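Local coordinates for alpha-L-rhamnosidase (Klebsiella oxytoca, PDB 4XHC), which hydrolyses terminal alpha-L-rhamnose residues from glycosides as a two-domain glycoside hydrolase of family GH78, at residues R263-L271 / V311-D321. Sequence-based numbering, arbitrary orientation.
Sequences RHDLVRRCL and VLYNYLQSAED
V311 opens the interface by laying CG1 against CD2 of L271 at 3.7 Å. One residue on, L312 adds CD1, which meets L271 CD1 at 4.0 Å, so both methyls of that leucine are used. Y315 is the central knob: it enters a hole formed by H264, V267, R268 and L271. The ring reaches across to helix 264-276 because chi1 (172°) turns CG away from the backbone N; there V267 CG1 packs on CD1 at 3.8 Å and L271 CD1 on the CB–CG end. Its hydroxyl end crosses the aliphatic part of R268 at a slant, with the guanidinium plane nearly parallel to the ring (9°), and the extended arginine chain brings CD to 3.4 Å from Y315 OH. S318 turns OG back to the carbonyl O of N314, a 2.9 Å hydrogen bond within its own helix, and borders the H264 imidazole. A319 then places CB over one face of that imidazole, a CH-pi contact 4.2 Å from the centroid. After the helix ends, D321 accepts the Y315 hydroxyl through the anti lone pair of OD2 (2.8 Å), which ties down the ring's outer end. The same oxygen forms a long salt bridge with R268 NE, well out of the guanidinium plane; T324 OG1 hydrogen-bonds to both partners. The axes of 264-271 and 311-319 run nearly antiparallel (153°), as in the (alpha/alpha)6 barrel expected of the GH78 catalytic domain. Helix 247-259 borders the pair through N257 and D258, the latter hydrogen-bonded to H264 NE2, while helix 322-340, which D321 N-caps, packs against L271, L312 and Y315.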
ATOM      1  N   ARG A 263     -25.715  -1.698 -27.363  1.00 71.04           N
ATOM      2  CA  ARG A 263     -24.356  -1.479 -27.824  1.00 71.70           C
ATOM      3  C   ARG A 263     -23.854  -2.702 -28.576  1.00 69.57           C
ATOM      4  O   ARG A 263     -23.115  -3.528 -28.033  1.00 67.87           O
ATOM      5  CB  ARG A 263     -23.451  -1.138 -26.646  1.00 73.49           C
ATOM      6  CG  ARG A 263     -23.839   0.174 -25.987  1.00 77.93           C
ATOM      7  CD  ARG A 263     -22.629   0.953 -25.498  1.00 81.38           C
ATOM      8  NE  ARG A 263     -21.729   1.326 -26.587  1.00 82.96           N
ATOM      9  CZ  ARG A 263     -20.696   2.157 -26.463  1.00 84.50           C
ATOM     10  NH1 ARG A 263     -20.404   2.737 -25.301  1.00 84.71           N
ATOM     11  NH2 ARG A 263     -19.949   2.415 -27.519  1.00 86.62           N
ATOM     12  N   HIS A 264     -24.267  -2.799 -29.839  1.00 70.84           N
ATOM     13  CA  HIS A 264     -23.901  -3.918 -30.717  1.00 69.99           C
ATOM     14  C   HIS A 264     -22.432  -3.880 -31.098  1.00 69.22           C
ATOM     15  O   HIS A 264     -21.817  -4.922 -31.286  1.00 67.84           O
ATOM     16  CB  HIS A 264     -24.780  -3.937 -31.978  1.00 71.20           C
ATOM     17  CG  HIS A 264     -26.234  -4.144 -31.687  1.00 72.47           C
ATOM     18  ND1 HIS A 264     -27.212  -3.268 -32.111  1.00 74.08           N
ATOM     19  CD2 HIS A 264     -26.871  -5.109 -30.978  1.00 71.22           C
ATOM     20  CE1 HIS A 264     -28.390  -3.691 -31.689  1.00 74.60           C
ATOM     21  NE2 HIS A 264     -28.211  -4.806 -31.000  1.00 73.13           N
ATOM     22  N   ASP A 265     -21.874  -2.681 -31.202  1.00 71.10           N
ATOM     23  CA  ASP A 265     -20.440  -2.518 -31.444  1.00 72.62           C
ATOM     24  C   ASP A 265     -19.589  -3.276 -30.415  1.00 68.86           C
ATOM     25  O   ASP A 265     -18.517  -3.786 -30.737  1.00 66.50           O
ATOM     26  CB  ASP A 265     -20.050  -1.023 -31.480  1.00 77.02           C
ATOM     27  CG  ASP A 265     -20.516  -0.248 -30.240  1.00 79.38           C
ATOM     28  OD1 ASP A 265     -21.728  -0.251 -29.948  1.00 81.71           O
ATOM     29  OD2 ASP A 265     -19.675   0.378 -29.563  1.00 80.30           O
ATOM     30  N   LEU A 266     -20.068  -3.350 -29.180  1.00 67.61           N
ATOM     31  CA  LEU A 266     -19.320  -4.009 -28.122  1.00 66.80           C
ATOM     32  C   LEU A 266     -19.415  -5.533 -28.208  1.00 62.68           C
ATOM     33  O   LEU A 266     -18.472  -6.238 -27.862  1.00 59.44           O
ATOM     34  CB  LEU A 266     -19.794  -3.505 -26.752  1.00 69.45           C
ATOM     35  CG  LEU A 266     -18.950  -3.942 -25.553  1.00 69.59           C
ATOM     36  CD1 LEU A 266     -17.503  -3.496 -25.708  1.00 71.08           C
ATOM     37  CD2 LEU A 266     -19.550  -3.416 -24.258  1.00 71.33           C
ATOM     38  N   VAL A 267     -20.555  -6.041 -28.663  1.00 63.11           N
ATOM     39  CA  VAL A 267     -20.716  -7.487 -28.903  1.00 60.28           C
ATOM     40  C   VAL A 267     -19.812  -7.906 -30.057  1.00 59.00           C
ATOM     41  O   VAL A 267     -19.164  -8.945 -30.024  1.00 58.36           O
ATOM     42  CB  VAL A 267     -22.179  -7.867 -29.238  1.00 59.53           C
ATOM     43  CG1 VAL A 267     -22.300  -9.360 -29.501  1.00 57.42           C
ATOM     44  CG2 VAL A 267     -23.104  -7.457 -28.099  1.00 60.43           C
ATOM     45  N   ARG A 268     -19.780  -7.068 -31.076  1.00 61.44           N
ATOM     46  CA  ARG A 268     -18.917  -7.269 -32.233  1.00 62.88           C
ATOM     47  C   ARG A 268     -17.446  -7.281 -31.845  1.00 61.94           C
ATOM     48  O   ARG A 268     -16.701  -8.134 -32.309  1.00 60.24           O
ATOM     49  CB  ARG A 268     -19.164  -6.152 -33.239  1.00 65.32           C
ATOM     50  CG  ARG A 268     -18.516  -6.358 -34.582  1.00 66.34           C
ATOM     51  CD  ARG A 268     -18.791  -5.153 -35.450  1.00 69.38           C
ATOM     52  NE  ARG A 268     -18.108  -5.275 -36.728  1.00 70.75           N
ATOM     53  CZ  ARG A 268     -17.636  -4.253 -37.430  1.00 73.30           C
ATOM     54  NH1 ARG A 268     -17.756  -3.005 -36.982  1.00 73.99           N
ATOM     55  NH2 ARG A 268     -17.033  -4.482 -38.589  1.00 74.88           N
ATOM     56  N   ARG A 269     -17.040  -6.331 -30.997  1.00 62.24           N
ATOM     57  CA  ARG A 269     -15.661  -6.262 -30.503  1.00 61.40           C
ATOM     58  C   ARG A 269     -15.278  -7.564 -29.794  1.00 59.33           C
ATOM     59  O   ARG A 269     -14.189  -8.104 -29.992  1.00 56.63           O
ATOM     60  CB  ARG A 269     -15.485  -5.069 -29.551  1.00 62.58           C
ATOM     61  CG  ARG A 269     -14.195  -5.097 -28.730  1.00 62.39           C
ATOM     62  CD  ARG A 269     -13.969  -3.799 -27.974  1.00 64.09           C
ATOM     63  NE  ARG A 269     -13.076  -3.975 -26.828  1.00 64.11           N
ATOM     64  CZ  ARG A 269     -11.742  -3.976 -26.880  1.00 65.85           C
ATOM     65  NH1 ARG A 269     -11.082  -3.821 -28.028  1.00 67.24           N
ATOM     66  NH2 ARG A 269     -11.051  -4.138 -25.760  1.00 66.11           N
ATOM     67  N   CYS A 270     -16.196  -8.072 -28.983  1.00 59.22           N
ATOM     68  CA  CYS A 270     -15.918  -9.238 -28.168  1.00 59.24           C
ATOM     69  C   CYS A 270     -15.915 -10.510 -29.010  1.00 56.73           C
ATOM     70  O   CYS A 270     -15.132 -11.418 -28.743  1.00 55.18           O
ATOM     71  CB  CYS A 270     -16.870  -9.291 -26.961  1.00 60.96           C
ATOM     72  SG  CYS A 270     -16.529  -7.942 -25.760  1.00 68.82           S
ATOM     73  N   LEU A 271     -16.733 -10.552 -30.059  1.00 56.08           N
ATOM     74  CA  LEU A 271     -16.655 -11.643 -31.042  1.00 55.45           C
ATOM     75  C   LEU A 271     -15.301 -11.691 -31.750  1.00 55.45           C
ATOM     76  O   LEU A 271     -14.724 -12.764 -31.909  1.00 55.76           O
ATOM     77  CB  LEU A 271     -17.767 -11.538 -32.089  1.00 56.71           C
ATOM     78  CG  LEU A 271     -19.123 -12.144 -31.718  1.00 56.97           C
ATOM     79  CD1 LEU A 271     -20.207 -11.647 -32.666  1.00 58.96           C
ATOM     80  CD2 LEU A 271     -19.069 -13.666 -31.705  1.00 55.28           C
ATOM     81  N   VAL A 311     -23.550 -17.040 -30.067  1.00 55.38           N
ATOM     82  CA  VAL A 311     -23.345 -15.594 -29.966  1.00 55.72           C
ATOM     83  C   VAL A 311     -23.352 -14.947 -31.352  1.00 56.44           C
ATOM     84  O   VAL A 311     -23.954 -13.891 -31.535  1.00 57.97           O
ATOM     85  CB  VAL A 311     -22.036 -15.223 -29.233  1.00 54.68           C
ATOM     86  CG1 VAL A 311     -21.849 -13.711 -29.223  1.00 55.50           C
ATOM     87  CG2 VAL A 311     -22.056 -15.755 -27.807  1.00 53.04           C
ATOM     88  N   LEU A 312     -22.675 -15.574 -32.312  1.00 55.55           N
ATOM     89  CA  LEU A 312     -22.638 -15.056 -33.681  1.00 57.00           C
ATOM     90  C   LEU A 312     -24.029 -15.059 -34.302  1.00 57.62           C
ATOM     91  O   LEU A 312     -24.421 -14.092 -34.956  1.00 60.57           O
ATOM     92  CB  LEU A 312     -21.677 -15.865 -34.550  1.00 57.13           C
ATOM     93  CG  LEU A 312     -21.382 -15.326 -35.957  1.00 59.36           C
ATOM     94  CD1 LEU A 312     -20.820 -13.917 -35.920  1.00 61.13           C
ATOM     95  CD2 LEU A 312     -20.412 -16.241 -36.689  1.00 60.06           C
ATOM     96  N   TYR A 313     -24.777 -16.135 -34.085  1.00 56.76           N
ATOM     97  CA  TYR A 313     -26.146 -16.225 -34.588  1.00 57.91           C
ATOM     98  C   TYR A 313     -27.053 -15.132 -33.982  1.00 58.38           C
ATOM     99  O   TYR A 313     -27.749 -14.430 -34.727  1.00 59.08           O
ATOM    100  CB  TYR A 313     -26.728 -17.634 -34.363  1.00 57.32           C
ATOM    101  CG  TYR A 313     -28.208 -17.716 -34.658  1.00 58.31           C
ATOM    102  CD1 TYR A 313     -28.676 -17.706 -35.967  1.00 60.43           C
ATOM    103  CD2 TYR A 313     -29.145 -17.772 -33.622  1.00 57.74           C
ATOM    104  CE1 TYR A 313     -30.035 -17.757 -36.240  1.00 62.58           C
ATOM    105  CE2 TYR A 313     -30.505 -17.829 -33.883  1.00 59.43           C
ATOM    106  CZ  TYR A 313     -30.942 -17.821 -35.191  1.00 61.87           C
ATOM    107  OH  TYR A 313     -32.284 -17.861 -35.449  1.00 63.71           O
ATOM    108  N   ASN A 314     -27.020 -14.965 -32.653  1.00 57.44           N
ATOM    109  CA  ASN A 314     -27.840 -13.929 -31.971  1.00 58.12           C
ATOM    110  C   ASN A 314     -27.456 -12.497 -32.380  1.00 58.40           C
ATOM    111  O   ASN A 314     -28.320 -11.610 -32.440  1.00 57.42           O
ATOM    112  CB  ASN A 314     -27.755 -14.041 -30.438  1.00 57.17           C
ATOM    113  CG  ASN A 314     -28.326 -15.349 -29.889  1.00 56.98           C
ATOM    114  OD1 ASN A 314     -29.283 -15.908 -30.416  1.00 58.91           O
ATOM    115  ND2 ASN A 314     -27.730 -15.835 -28.810  1.00 56.27           N
ATOM    116  N   TYR A 315     -26.161 -12.292 -32.652  1.00 57.56           N
ATOM    117  CA  TYR A 315     -25.629 -10.994 -33.094  1.00 58.69           C
ATOM    118  C   TYR A 315     -26.120 -10.634 -34.492  1.00 60.74           C
ATOM    119  O   TYR A 315     -26.448  -9.473 -34.761  1.00 61.89           O
ATOM    120  CB  TYR A 315     -24.089 -10.970 -33.067  1.00 58.54           C
ATOM    121  CG  TYR A 315     -23.509  -9.722 -33.705  1.00 60.88           C
ATOM    122  CD1 TYR A 315     -23.517  -8.499 -33.030  1.00 61.84           C
ATOM    123  CD2 TYR A 315     -22.983  -9.754 -34.997  1.00 62.64           C
ATOM    124  CE1 TYR A 315     -23.010  -7.343 -33.620  1.00 63.86           C
ATOM    125  CE2 TYR A 315     -22.471  -8.603 -35.592  1.00 65.24           C
ATOM    126  CZ  TYR A 315     -22.488  -7.398 -34.902  1.00 65.12           C
ATOM    127  OH  TYR A 315     -21.983  -6.258 -35.490  1.00 65.73           O
ATOM    128  N   LEU A 316     -26.168 -11.627 -35.379  1.00 60.50           N
ATOM    129  CA  LEU A 316     -26.729 -11.427 -36.703  1.00 63.34           C
ATOM    130  C   LEU A 316     -28.217 -11.056 -36.631  1.00 64.82           C
ATOM    131  O   LEU A 316     -28.638 -10.108 -37.291  1.00 64.98           O
ATOM    132  CB  LEU A 316     -26.530 -12.678 -37.560  1.00 64.64           C
ATOM    133  CG  LEU A 316     -27.056 -12.616 -39.002  1.00 67.58           C
ATOM    134  CD1 LEU A 316     -26.398 -11.474 -39.768  1.00 70.14           C
ATOM    135  CD2 LEU A 316     -26.847 -13.948 -39.710  1.00 67.35           C
ATOM    136  N   GLN A 317     -28.994 -11.790 -35.829  1.00 65.53           N
ATOM    137  CA  GLN A 317     -30.441 -11.539 -35.681  1.00 69.16           C
ATOM    138  C   GLN A 317     -30.745 -10.124 -35.207  1.00 70.71           C
ATOM    139  O   GLN A 317     -31.651  -9.472 -35.715  1.00 72.56           O
ATOM    140  CB  GLN A 317     -31.082 -12.520 -34.682  1.00 69.77           C
ATOM    141  CG  GLN A 317     -31.134 -13.991 -35.103  1.00 71.63           C
ATOM    142  CD  GLN A 317     -31.540 -14.207 -36.549  1.00 74.85           C
ATOM    143  OE1 GLN A 317     -32.693 -13.980 -36.931  1.00 76.67           O
ATOM    144  NE2 GLN A 317     -30.588 -14.651 -37.364  1.00 74.97           N
ATOM    145  N   SER A 318     -29.975  -9.665 -34.224  1.00 70.45           N
ATOM    146  CA  SER A 318     -30.223  -8.393 -33.549  1.00 70.84           C
ATOM    147  C   SER A 318     -29.602  -7.175 -34.223  1.00 71.33           C
ATOM    148  O   SER A 318     -30.228  -6.125 -34.284  1.00 73.09           O
ATOM    149  CB  SER A 318     -29.690  -8.477 -32.136  1.00 69.52           C
ATOM    150  OG  SER A 318     -28.303  -8.755 -32.149  1.00 71.04           O
ATOM    151  N   ALA A 319     -28.363  -7.307 -34.691  1.00 70.68           N
ATOM    152  CA  ALA A 319     -27.635  -6.198 -35.327  1.00 72.82           C
ATOM    153  C   ALA A 319     -27.775  -6.158 -36.855  1.00 76.08           C
ATOM    154  O   ALA A 319     -27.590  -5.103 -37.451  1.00 77.96           O
ATOM    155  CB  ALA A 319     -26.164  -6.262 -34.953  1.00 71.22           C
ATOM    156  N   GLU A 320     -28.072  -7.304 -37.476  1.00 77.47           N
ATOM    157  CA  GLU A 320     -28.263  -7.413 -38.936  1.00 80.12           C
ATOM    158  C   GLU A 320     -26.996  -7.041 -39.719  1.00 81.16           C
ATOM    159  O   GLU A 320     -27.053  -6.357 -40.745  1.00 82.70           O
ATOM    160  CB  GLU A 320     -29.473  -6.585 -39.387  1.00 83.54           C
ATOM    161  CG  GLU A 320     -30.761  -6.963 -38.663  1.00 84.88           C
ATOM    162  CD  GLU A 320     -31.954  -6.081 -39.015  1.00 88.90           C
ATOM    163  OE1 GLU A 320     -31.785  -5.063 -39.725  1.00 91.74           O
ATOM    164  OE2 GLU A 320     -33.075  -6.409 -38.571  1.00 88.77           O
ATOM    165  N   ASP A 321     -25.861  -7.542 -39.231  1.00 79.59           N
ATOM    166  CA  ASP A 321     -24.540  -7.237 -39.771  1.00 80.45           C
ATOM    167  C   ASP A 321     -24.022  -8.476 -40.510  1.00 79.86           C
ATOM    168  O   ASP A 321     -23.329  -9.317 -39.928  1.00 77.38           O
ATOM    169  CB  ASP A 321     -23.612  -6.837 -38.613  1.00 80.28           C
ATOM    170  CG  ASP A 321     -22.208  -6.420 -39.062  1.00 81.77           C
ATOM    171  OD1 ASP A 321     -21.928  -6.366 -40.277  1.00 83.76           O
ATOM    172  OD2 ASP A 321     -21.373  -6.145 -38.172  1.00 80.58           O
TER